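Local coordinates for Mec-8 protein (Caenorhabditis elegans, PDB 6DG0) that probably binds RNA in the nucleus, here through its C-terminal RNA recognition motif, which holds a short DNA strand, at residues A9-S12 against A13-E17. The protein carries 2 engineered substitutions. Residues are numbered along the deposited sequence; the frame is centred on the assembly and turned at random.
Sequences ANLS and AEVNE. With nucleotides of chain D.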
ATOM      1  N   ALA A   9      -2.159   5.955   1.877  1.00 19.09           N
ATOM      2  CA  ALA A   9      -2.468   6.893   2.956  1.00 23.78           C
ATOM      3  C   ALA A   9      -3.790   6.519   3.621  1.00 26.01           C
ATOM      4  O   ALA A   9      -4.406   5.519   3.252  1.00 27.07           O
ATOM      5  CB  ALA A   9      -2.518   8.319   2.427  1.00 19.65           C
ATOM      6  N   ASN A  10      -4.194   7.295   4.626  1.00 24.91           N
ATOM      7  CA  ASN A  10      -5.424   7.035   5.378  1.00 29.18           C
ATOM      8  C   ASN A  10      -5.370   5.704   6.131  1.00 36.78           C
ATOM      9  O   ASN A  10      -6.268   4.866   6.030  1.00 35.40           O
ATOM     10  CB  ASN A  10      -6.636   7.102   4.431  1.00 30.29           C
ATOM     11  CG  ASN A  10      -7.960   7.095   5.168  1.00 32.20           C
ATOM     12  OD1 ASN A  10      -8.006   7.302   6.372  1.00 28.53           O
ATOM     13  ND2 ASN A  10      -9.050   6.935   4.431  1.00 33.49           N
ATOM     14  N   LEU A  11      -4.274   5.517   6.861  1.00 32.49           N
ATOM     15  CA  LEU A  11      -4.062   4.320   7.665  1.00 34.29           C
ATOM     16  C   LEU A  11      -4.094   4.605   9.168  1.00 37.81           C
ATOM     17  O   LEU A  11      -3.507   5.580   9.637  1.00 44.61           O
ATOM     18  CB  LEU A  11      -2.727   3.667   7.306  1.00 30.48           C
ATOM     19  CG  LEU A  11      -2.653   2.767   6.073  1.00 35.53           C
ATOM     20  CD1 LEU A  11      -1.202   2.438   5.760  1.00 26.17           C
ATOM     21  CD2 LEU A  11      -3.461   1.499   6.297  1.00 31.89           C
ATOM     22  N   SER A  12      -4.758   3.733   9.921  1.00 33.16           N
ATOM     23  CA  SER A  12      -4.805   3.852  11.375  1.00 37.81           C
ATOM     24  C   SER A  12      -3.431   3.509  11.947  1.00 37.05           C
ATOM     25  O   SER A  12      -2.638   2.832  11.295  1.00 29.78           O
ATOM     26  CB  SER A  12      -5.886   2.946  11.968  1.00 28.98           C
ATOM     27  OG  SER A  12      -5.565   1.579  11.792  1.00 40.66           O
ATOM     28  N   ALA A  13      -3.140   3.990  13.150  1.00 41.96           N
ATOM     29  CA  ALA A  13      -1.831   3.758  13.752  1.00 43.88           C
ATOM     30  C   ALA A  13      -1.757   2.394  14.434  1.00 40.94           C
ATOM     31  O   ALA A  13      -0.692   1.980  14.896  1.00 36.08           O
ATOM     32  CB  ALA A  13      -1.502   4.862  14.743  1.00 42.29           C
ATOM     33  N   GLU A  14      -2.887   1.697  14.491  1.00 38.40           N
ATOM     34  CA  GLU A  14      -2.950   0.410  15.175  1.00 38.13           C
ATOM     35  C   GLU A  14      -2.903  -0.771  14.210  1.00 35.92           C
ATOM     36  O   GLU A  14      -2.853  -1.923  14.643  1.00 36.02           O
ATOM     37  CB  GLU A  14      -4.219   0.311  16.029  1.00 42.13           C
ATOM     38  CG  GLU A  14      -4.271   1.267  17.212  1.00 52.86           C
ATOM     39  CD  GLU A  14      -4.883   2.607  16.858  1.00 56.80           C
ATOM     40  OE1 GLU A  14      -5.434   2.737  15.744  1.00 48.07           O
ATOM     41  OE2 GLU A  14      -4.820   3.528  17.700  1.00 73.52           O
ATOM     42  N   VAL A  15      -2.920  -0.496  12.908  1.00 37.87           N
ATOM     43  CA  VAL A  15      -2.945  -1.576  11.926  1.00 32.16           C
ATOM     44  C   VAL A  15      -1.617  -2.337  11.861  1.00 33.46           C
ATOM     45  O   VAL A  15      -0.534  -1.748  11.845  1.00 35.98           O
ATOM     46  CB  VAL A  15      -3.317  -1.056  10.512  1.00 35.15           C
ATOM     47  CG1 VAL A  15      -2.320  -0.021  10.018  1.00 37.57           C
ATOM     48  CG2 VAL A  15      -3.422  -2.213   9.526  1.00 33.87           C
ATOM     49  N   ASN A  16      -1.735  -3.660  11.856  1.00 34.47           N
ATOM     50  CA  ASN A  16      -0.607  -4.580  11.732  1.00 33.27           C
ATOM     51  C   ASN A  16       0.020  -4.629  10.345  1.00 29.19           C
ATOM     52  O   ASN A  16      -0.611  -4.267   9.351  1.00 28.47           O
ATOM     53  CB  ASN A  16      -1.035  -5.993  12.133  1.00 26.42           C
ATOM     54  CG  ASN A  16      -1.136  -6.164  13.628  1.00 29.07           C
ATOM     55  OD1 ASN A  16      -2.125  -6.683  14.137  1.00 37.97           O
ATOM     56  ND2 ASN A  16      -0.106  -5.729  14.343  1.00 39.23           N
ATOM     57  N   GLU A  17       1.276  -5.057  10.292  1.00 31.32           N
ATOM     58  CA  GLU A  17       1.965  -5.241   9.025  1.00 34.05           C
ATOM     59  C   GLU A  17       1.387  -6.476   8.340  1.00 32.79           C
ATOM     60  O   GLU A  17       1.219  -6.506   7.121  1.00 26.74           O
ATOM     61  CB  GLU A  17       3.470  -5.407   9.233  1.00 37.72           C
ATOM     62  CG  GLU A  17       4.266  -5.440   7.943  1.00 46.68           C
ATOM     63  CD  GLU A  17       5.761  -5.324   8.171  1.00 55.16           C
ATOM     64  OE1 GLU A  17       6.186  -5.230   9.344  1.00 57.98           O
ATOM     65  OE2 GLU A  17       6.512  -5.342   7.172  1.00 54.34           O
TER
ATOM     66  P    DG D   2       0.669  17.104  -0.533  1.00 27.35           P
ATOM     67  OP1  DG D   2       1.539  18.276  -0.298  1.00 37.90           O
ATOM     68  OP2  DG D   2       0.708  16.402  -1.836  1.00 34.93           O
ATOM     69  O5'  DG D   2       0.975  16.059   0.634  1.00 24.70           O
ATOM     70  C5'  DG D   2       1.218  16.537   1.950  1.00 21.56           C
ATOM     71  C4'  DG D   2       1.257  15.390   2.935  1.00 30.59           C
ATOM     72  O4'  DG D   2      -0.075  14.904   3.134  1.00 28.37           O
ATOM     73  C3'  DG D   2       2.037  14.179   2.465  1.00 27.41           C
ATOM     74  O3'  DG D   2       3.418  14.328   2.799  1.00 27.56           O
ATOM     75  C2'  DG D   2       1.383  13.026   3.241  1.00 20.17           C
ATOM     76  C1'  DG D   2      -0.015  13.572   3.585  1.00 26.94           C
ATOM     77  N9   DG D   2      -1.121  12.832   2.973  1.00 26.26           N
ATOM     78  C8   DG D   2      -2.230  12.337   3.613  1.00 23.90           C
ATOM     79  N7   DG D   2      -3.064  11.729   2.817  1.00 22.19           N
ATOM     80  C5   DG D   2      -2.478  11.834   1.564  1.00 22.09           C
ATOM     81  C6   DG D   2      -2.925  11.359   0.307  1.00 24.04           C
ATOM     82  O6   DG D   2      -3.962  10.734   0.048  1.00 25.80           O
ATOM     83  N1   DG D   2      -2.030  11.676  -0.711  1.00 27.69           N
ATOM     84  C2   DG D   2      -0.852  12.364  -0.538  1.00 29.17           C
ATOM     85  N2   DG D   2      -0.119  12.574  -1.640  1.00 24.17           N
ATOM     86  N3   DG D   2      -0.421  12.814   0.634  1.00 28.91           N
ATOM     87  C4   DG D   2      -1.281  12.513   1.638  1.00 26.35           C
TER
HETATM   88  O   HOH W   1       0.190   1.328  11.470  1.00 35.10           O
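V15 turns its CB back onto S12 in the loop that leads from strand 4-11 to helix 17-24, the first beta-alpha connection of the RNA recognition motif fold. Its CG1 meets two neighbours: it lies 3.1 Å from the carbonyl O of S12, a close approach, and 4.2 Å from CD2 of L11, the two side chains slanting across each other. A chi1 of 60° tucks CG1 in beside both backbone neighbours of CA and directs the methyl back at the end of the strand. A compact apolar side chain suits this place because one gamma methyl can touch both the serine and the leucine.

S12, A13, E14 and V15 form a beta turn, with A13 and E14 near type I angles, but it lacks the usual hydrogen bond from V15 N to S12 O. A water instead donates to S12 O and to V15 O, both at 3.2 Å, joining the strand's exit to the helix approach. A13 points its CB away from the strand at an exposed corner, where a short side chain needs no partner. E14 bends at chi2 (89°), bringing its carboxylate OE1 into van der Waals contact with the CB methylene of S12, at 3.8 Å.

Farther out, S12 OG makes a weak hydrogen bond to T67 O, and the backbones of these two residues also pair. L11 packs on L74 and V15 on T67. N10 has positive phi, a conformation asparagine tolerates well, and its OD1 accepts from the backbone N atoms of N69 and D70, tying the strand end to a later loop. On the nucleic-acid side, the small methyl of A9 lets a base come within contact distance of the strand: CB stands above the plane of guanine DG2 of chain D but off the ring, at the N7 edge, 3.5 Å from N7.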